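Local structure of exopolygalacturonase (Yersinia enterocolitica, 2UVF) at residues A[36-41]-A[138-143]; A[200-205]-A[244-249]; A[523-528]-A[555-560]. The protein hydrolyses pectic polygalacturonic acid from a chain end, probably releasing digalacturonic acid in the periplasm, as a family 28 glycoside hydrolase. All coordinates share one frame; numbering follows the deposited sequence.

Contact 1 lies in the N-terminal fibronectin type III domain, where residues 36-41 meet the loop that leads from strand 125-134 to strand 146-149. Contacts 2 and 3 lie in the parallel beta-helix that follows. Contact 2 pairs strands 194-202 and 245-247 early in the helix. Contact 3 pairs strands 518-532 and 551-562 near its C-terminal end. The three contacts follow one another along the chain. Contacts 2 and 3 have centres 41 Å apart, on opposite sides of the chain's centre. Contact 1 is closer to contact 3, about 25 Å between centres. These two do not touch, but side chains of contact 3 bond to the N-terminal domain, which therefore meets the late coils.

Contact 1. Residues A[36-41]-A[138-143]; sequences DAPQQL and SLSVAS
Ala37 and Val141 touch with single methyl groups. CB of Ala37 lies 3.5 Å from CG2 of Val141. The same CB also rests on the backbone of 138-143, at 3.4 Å from the carbonyl O of Ala142. CG2 reaches Ala37 because it stands between the backbone N and the carbonyl carbon of Val141, while CG1 is turned anti to the carbonyl carbon (chi1 -58°).

Pro38 presents an edge of its ring. Its CD is 3.3 Å from OG of Ser140 and 3.5 Å from the carbonyl O of Val141. These two oxygens are themselves joined, because Ser140 OG donates to Val141 O over 3.1 Å. The hydroxyl approaches from above the carbonyl plane, 39° out of it. The proline CD thus lies against both oxygens of this bond.

The two segments belong to a fibronectin type III domain, a beta-sandwich. Residues 36-41 run into strand 39-42, which pairs with strand 53-58 in one sheet. Residues 138-143 run alongside strand 125-134 of the other sheet, to which Ser140 and Ser143 are bonded through their backbones. The contact brings the start of the domain against the loop before its last strand, 146-149, and so spans the two sheets.

Further along, Ser143 sets its CB against the carbonyl O of Pro38 at 3.4 Å. Its OG is held by the backbone N of Val130. Leu41 turns toward the loop and brings CD2 to 4.2 Å from Ser143 OG. Leu41 also packs on Leu55 and Trp57 of strand 53-58.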
# COMPACT_ATOMS: atom_id res chain seq x y z
N ASP A 36 -24.88 6.91 18.70
CA ASP A 36 -23.82 7.91 18.38
C ASP A 36 -23.50 7.87 16.88
O ASP A 36 -23.14 6.80 16.36
CB ASP A 36 -22.57 7.61 19.21
CG ASP A 36 -22.06 8.83 19.95
OD1 ASP A 36 -22.37 9.98 19.53
OD2 ASP A 36 -21.35 8.64 20.97
N ALA A 37 -23.62 9.01 16.21
CA ALA A 37 -23.59 9.11 14.74
C ALA A 37 -22.21 8.85 14.12
O ALA A 37 -21.19 9.24 14.69
CB ALA A 37 -24.11 10.48 14.29
N PRO A 38 -22.19 8.19 12.93
CA PRO A 38 -20.96 7.99 12.14
C PRO A 38 -20.23 9.29 11.86
O PRO A 38 -20.86 10.31 11.54
CB PRO A 38 -21.49 7.38 10.84
CG PRO A 38 -22.71 6.66 11.25
CD PRO A 38 -23.35 7.55 12.28
N GLN A 39 -18.91 9.26 12.01
CA GLN A 39 -18.09 10.46 11.88
C GLN A 39 -17.39 10.52 10.53
O GLN A 39 -16.89 9.51 10.03
CB GLN A 39 -17.06 10.55 13.01
CG GLN A 39 -17.66 10.75 14.38
CD GLN A 39 -16.62 10.76 15.50
OE1 GLN A 39 -15.40 10.76 15.24
NE2 GLN A 39 -17.10 10.76 16.75
N GLN A 40 -17.38 11.72 9.96
CA GLN A 40 -16.54 12.09 8.82
C GLN A 40 -16.86 11.39 7.49
O GLN A 40 -15.94 10.95 6.80
CB GLN A 40 -15.05 11.98 9.18
CG GLN A 40 -14.70 12.74 10.46
CD GLN A 40 -13.23 12.66 10.83
OE1 GLN A 40 -12.35 12.66 9.96
NE2 GLN A 40 -12.96 12.61 12.12
N LEU A 41 -18.14 11.34 7.13
CA LEU A 41 -18.50 10.93 5.78
C LEU A 41 -17.77 11.89 4.86
O LEU A 41 -17.68 13.08 5.16
CB LEU A 41 -20.02 10.99 5.55
CG LEU A 41 -20.53 10.74 4.12
CD1 LEU A 41 -20.23 9.31 3.67
CD2 LEU A 41 -22.01 11.04 3.97
N SER A 138 -31.55 -2.29 14.37
CA SER A 138 -31.72 -0.84 14.54
C SER A 138 -30.55 -0.02 13.98
O SER A 138 -29.41 -0.49 13.94
CB SER A 138 -31.92 -0.49 16.02
OG SER A 138 -30.68 -0.41 16.72
N LEU A 139 -30.86 1.21 13.57
CA LEU A 139 -29.87 2.12 13.00
C LEU A 139 -29.45 3.20 13.99
O LEU A 139 -30.15 3.45 14.97
CB LEU A 139 -30.43 2.79 11.74
CG LEU A 139 -30.94 1.86 10.64
CD1 LEU A 139 -31.67 2.67 9.58
CD2 LEU A 139 -29.80 1.06 10.04
N SER A 140 -28.30 3.82 13.75
CA SER A 140 -27.90 4.99 14.54
C SER A 140 -28.43 6.26 13.89
O SER A 140 -28.82 6.25 12.71
CB SER A 140 -26.37 5.08 14.66
OG SER A 140 -25.79 5.65 13.50
N VAL A 141 -28.42 7.36 14.64
CA VAL A 141 -28.73 8.67 14.05
C VAL A 141 -27.80 8.93 12.85
O VAL A 141 -26.63 8.51 12.85
CB VAL A 141 -28.69 9.83 15.11
CG1 VAL A 141 -29.68 9.56 16.23
CG2 VAL A 141 -27.30 10.04 15.68
N ALA A 142 -28.35 9.58 11.82
CA ALA A 142 -27.61 9.89 10.60
C ALA A 142 -26.36 10.72 10.90
O ALA A 142 -26.32 11.49 11.87
CB ALA A 142 -28.50 10.61 9.60
N SER A 143 -25.34 10.55 10.06
CA SER A 143 -24.12 11.35 10.12
C SER A 143 -24.47 12.81 9.83
O SER A 143 -25.63 13.12 9.54
CB SER A 143 -23.11 10.84 9.09
OG SER A 143 -23.69 10.84 7.79

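Contact 2. Residues A[200-205]-A[244-249]; sequences ALWLKS and LINAID
The indole of Trp202 carries the amide of Asn246 over one face. ND2 lies 4.1 Å above the plane, over the ring centre, and the two planes are only 21° apart. The side chains run side by side and point the same way. CB of Ile248 sits at the ring edge, near its plane, 4.1 Å from Trp202 CZ3.

These residues are on adjoining coils of the right-handed parallel beta-helix of family 28. Leu201 pairs with Ile245 and Trp202 with Asn246, in parallel register. Leu201 and Ile245 point to the face opposite Trp202 and Asn246. Leu201 packs there against helix 173-181.

The backbone bond from Leu203 N to Asn246 O is short and fairly straight, 2.8 Å at 166°. Leu201 N donates to Leu244 O. Asn246 CG is anti to its own carbonyl carbon (chi1 -56°), which brings the amide back over the neighbouring strand. ND2 donates to both Ser243 O and Leu201 O, so this buried amide nitrogen has two acceptors.

Leu203 CD1 meets Ile245 CG2 at 3.7 Å, and Leu203 also packs on Ile261 and Ile263. A water donates to Leu203 O and weakly accepts from Ile248 N. Leu201 O takes ND2 of Asn246 at 2.9 Å, with the oxygen close to the amide plane of the asparagine.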
# COMPACT_ATOMS: atom_id res chain seq x y z
N ALA A 200 8.64 4.23 -21.19
CA ALA A 200 8.26 5.24 -20.20
C ALA A 200 7.36 6.31 -20.79
O ALA A 200 7.62 6.82 -21.87
CB ALA A 200 9.50 5.89 -19.57
N LEU A 201 6.29 6.63 -20.07
CA LEU A 201 5.34 7.67 -20.47
C LEU A 201 5.36 8.71 -19.36
O LEU A 201 5.72 8.41 -18.23
CB LEU A 201 3.93 7.10 -20.64
CG LEU A 201 3.74 5.87 -21.53
CD1 LEU A 201 2.45 5.13 -21.17
CD2 LEU A 201 3.76 6.21 -23.04
N TRP A 202 4.97 9.94 -19.68
CA TRP A 202 5.11 11.06 -18.76
C TRP A 202 3.78 11.78 -18.68
O TRP A 202 3.29 12.33 -19.67
CB TRP A 202 6.24 12.00 -19.21
CG TRP A 202 7.53 11.27 -19.48
CD1 TRP A 202 7.89 10.63 -20.63
CD2 TRP A 202 8.61 11.10 -18.56
NE1 TRP A 202 9.13 10.06 -20.49
CE2 TRP A 202 9.60 10.33 -19.23
CE3 TRP A 202 8.85 11.51 -17.25
CZ2 TRP A 202 10.82 9.97 -18.62
CZ3 TRP A 202 10.07 11.16 -16.64
CH2 TRP A 202 11.03 10.40 -17.34
N LEU A 203 3.18 11.75 -17.49
CA LEU A 203 1.86 12.31 -17.29
C LEU A 203 2.00 13.79 -17.00
O LEU A 203 3.10 14.31 -16.79
CB LEU A 203 1.13 11.60 -16.14
CG LEU A 203 0.83 10.10 -16.22
CD1 LEU A 203 0.10 9.64 -14.99
CD2 LEU A 203 0.03 9.73 -17.45
N LYS A 204 0.86 14.47 -16.98
CA LYS A 204 0.83 15.89 -16.65
C LYS A 204 -0.42 16.16 -15.83
O LYS A 204 -1.33 15.32 -15.77
CB LYS A 204 0.83 16.75 -17.91
CG LYS A 204 -0.32 16.47 -18.88
CD LYS A 204 -0.88 17.79 -19.39
CE LYS A 204 -1.78 17.60 -20.59
NZ LYS A 204 -0.97 17.61 -21.85
N SER A 205 -0.43 17.33 -15.20
CA SER A 205 -1.53 17.78 -14.36
C SER A 205 -2.90 17.76 -15.05
O SER A 205 -2.99 17.80 -16.28
CB SER A 205 -1.21 19.17 -13.82
OG SER A 205 0.01 19.14 -13.08
N LEU A 244 7.46 2.77 -15.94
CA LEU A 244 6.55 2.66 -17.06
C LEU A 244 5.62 3.88 -17.13
O LEU A 244 5.38 4.42 -18.20
CB LEU A 244 5.75 1.35 -16.96
CG LEU A 244 4.89 0.91 -18.14
CD1 LEU A 244 5.76 0.74 -19.41
CD2 LEU A 244 4.12 -0.38 -17.83
N ILE A 245 5.11 4.30 -15.97
CA ILE A 245 4.27 5.49 -15.89
C ILE A 245 4.87 6.43 -14.89
O ILE A 245 5.23 6.04 -13.78
CB ILE A 245 2.79 5.16 -15.53
CG1 ILE A 245 2.16 4.26 -16.59
CG2 ILE A 245 1.97 6.45 -15.33
CD1 ILE A 245 1.13 3.32 -16.05
N ASN A 246 5.00 7.69 -15.30
CA ASN A 246 5.66 8.70 -14.49
C ASN A 246 4.85 9.96 -14.34
O ASN A 246 4.12 10.34 -15.23
CB ASN A 246 6.99 9.09 -15.14
CG ASN A 246 7.89 7.93 -15.37
OD1 ASN A 246 8.63 7.54 -14.49
ND2 ASN A 246 7.86 7.39 -16.58
N ALA A 247 5.00 10.61 -13.19
CA ALA A 247 4.71 12.03 -13.07
C ALA A 247 5.91 12.66 -12.36
O ALA A 247 5.90 12.83 -11.14
CB ALA A 247 3.40 12.28 -12.32
N ILE A 248 6.95 12.95 -13.14
CA ILE A 248 8.25 13.41 -12.60
C ILE A 248 8.72 14.69 -13.29
O ILE A 248 8.93 14.71 -14.50
CB ILE A 248 9.37 12.32 -12.72
CG1 ILE A 248 8.92 10.99 -12.11
CG2 ILE A 248 10.70 12.80 -12.07
CD1 ILE A 248 9.86 9.81 -12.33
N ASP A 249 8.87 15.77 -12.52
CA ASP A 249 9.49 17.00 -13.01
C ASP A 249 11.02 16.84 -12.95
O ASP A 249 11.57 16.61 -11.87
CB ASP A 249 9.04 18.21 -12.19
CG ASP A 249 9.50 19.55 -12.77
OD1 ASP A 249 10.62 20.00 -12.41
OD2 ASP A 249 8.73 20.16 -13.56
O HOH W 1 5.62 13.69 -16.10

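Contact 3. Residues A[523-528]-A[555-560]; sequences TLKNVT and HVNNVQ
Leu524 and Val556 pack on the buried face of two parallel strands, with Leu524 CB 3.9 Å from Val556 CG2. Past the corner, Val559 CG2 meets Leu524 CD2 at 4.0 Å, and these two side chains cross at about a right angle. Phe482 and Phe577 extend this layer into the neighbouring coils. The axes of 523-525 and 555-557 are 4.7 Å apart and 1° from parallel, as expected of successive coils in a beta-helix.

The other face is partly exposed and polar. Lys525 lies beside Asn557, CG to CB, and its ammonium continues to a salt bridge with Glu61. Thr523 OG1 sits at the edge of the His555 ring, in its plane, 3.6 Å from CD2. The ring's ND1 bonds to Glu576.

Both segments turn a corner at matching asparagines. Asn558 ND2 donates to Asn526 OD1 over 3.0 Å, from 43° above the carbonyl plane, with the amides 69° apart. Asn526 ND2 continues the series to Asn484 OD1. Gln560 NE2 holds Asn558 OD1 from within its own coil. Such a run of hydrogen-bonded asparagines at successive corners is known from parallel beta-helices and would help hold the corners in line.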
# COMPACT_ATOMS: atom_id res chain seq x y z
N THR A 523 -0.13 1.30 18.77
CA THR A 523 -1.32 0.68 19.30
C THR A 523 -1.73 -0.53 18.46
O THR A 523 -1.98 -0.42 17.25
CB THR A 523 -2.47 1.70 19.36
OG1 THR A 523 -2.09 2.75 20.25
CG2 THR A 523 -3.77 1.06 19.85
N LEU A 524 -1.77 -1.68 19.13
CA LEU A 524 -2.34 -2.92 18.62
C LEU A 524 -3.60 -3.27 19.43
O LEU A 524 -3.51 -3.57 20.62
CB LEU A 524 -1.31 -4.04 18.67
CG LEU A 524 -1.47 -5.21 17.68
CD1 LEU A 524 -0.74 -4.91 16.39
CD2 LEU A 524 -0.92 -6.47 18.31
N LYS A 525 -4.76 -3.23 18.77
CA LYS A 525 -6.06 -3.36 19.43
C LYS A 525 -7.04 -4.16 18.57
O LYS A 525 -7.07 -3.97 17.35
CB LYS A 525 -6.66 -1.98 19.69
CG LYS A 525 -7.67 -1.96 20.82
CD LYS A 525 -8.01 -0.53 21.27
CE LYS A 525 -6.76 0.24 21.74
NZ LYS A 525 -7.07 1.36 22.70
N ASN A 526 -7.83 -5.03 19.20
CA ASN A 526 -8.92 -5.75 18.53
C ASN A 526 -8.42 -6.51 17.29
O ASN A 526 -8.93 -6.30 16.20
CB ASN A 526 -10.04 -4.79 18.09
CG ASN A 526 -10.60 -3.94 19.23
OD1 ASN A 526 -10.41 -4.23 20.40
ND2 ASN A 526 -11.31 -2.88 18.87
N VAL A 527 -7.41 -7.36 17.49
CA VAL A 527 -6.72 -8.07 16.41
C VAL A 527 -6.69 -9.56 16.76
O VAL A 527 -6.34 -9.94 17.87
CB VAL A 527 -5.27 -7.54 16.18
CG1 VAL A 527 -4.40 -8.54 15.38
CG2 VAL A 527 -5.28 -6.15 15.53
N THR A 528 -7.07 -10.38 15.79
CA THR A 528 -7.09 -11.82 15.95
C THR A 528 -6.20 -12.42 14.88
O THR A 528 -6.27 -12.03 13.71
CB THR A 528 -8.52 -12.37 15.81
OG1 THR A 528 -9.12 -11.82 14.62
CG2 THR A 528 -9.37 -11.98 17.02
N HIS A 555 0.99 0.28 23.27
CA HIS A 555 -0.30 -0.06 23.92
C HIS A 555 -0.98 -1.22 23.19
O HIS A 555 -1.44 -1.06 22.06
CB HIS A 555 -1.23 1.16 23.96
CG HIS A 555 -0.51 2.47 24.14
ND1 HIS A 555 0.07 2.84 25.33
CD2 HIS A 555 -0.26 3.47 23.26
CE1 HIS A 555 0.63 4.03 25.19
NE2 HIS A 555 0.45 4.43 23.95
N VAL A 556 -1.02 -2.39 23.83
CA VAL A 556 -1.62 -3.59 23.25
C VAL A 556 -2.86 -4.04 24.04
O VAL A 556 -2.77 -4.35 25.23
CB VAL A 556 -0.58 -4.75 23.10
CG1 VAL A 556 -1.25 -6.04 22.61
CG2 VAL A 556 0.54 -4.35 22.14
N ASN A 557 -4.01 -4.06 23.36
CA ASN A 557 -5.32 -4.33 23.98
C ASN A 557 -6.23 -5.27 23.17
O ASN A 557 -6.44 -5.08 21.98
CB ASN A 557 -6.07 -3.02 24.27
CG ASN A 557 -5.73 -2.43 25.64
OD1 ASN A 557 -6.12 -2.99 26.68
ND2 ASN A 557 -5.01 -1.30 25.65
N ASN A 558 -6.77 -6.29 23.85
CA ASN A 558 -7.78 -7.19 23.26
C ASN A 558 -7.34 -7.89 21.96
O ASN A 558 -7.92 -7.68 20.89
CB ASN A 558 -9.13 -6.46 23.11
CG ASN A 558 -10.24 -7.37 22.57
OD1 ASN A 558 -10.23 -8.58 22.80
ND2 ASN A 558 -11.20 -6.78 21.84
N VAL A 559 -6.34 -8.75 22.06
CA VAL A 559 -5.78 -9.45 20.90
C VAL A 559 -5.83 -10.95 21.19
O VAL A 559 -5.53 -11.36 22.30
CB VAL A 559 -4.30 -8.98 20.63
CG1 VAL A 559 -3.58 -9.86 19.59
CG2 VAL A 559 -4.24 -7.50 20.23
N GLN A 560 -6.19 -11.77 20.20
CA GLN A 560 -6.23 -13.23 20.37
C GLN A 560 -5.37 -13.92 19.33
O GLN A 560 -5.53 -13.71 18.13
CB GLN A 560 -7.67 -13.78 20.29
CG GLN A 560 -8.61 -13.37 21.42
CD GLN A 560 -9.27 -12.02 21.22
OE1 GLN A 560 -9.84 -11.73 20.17
NE2 GLN A 560 -9.22 -11.18 22.26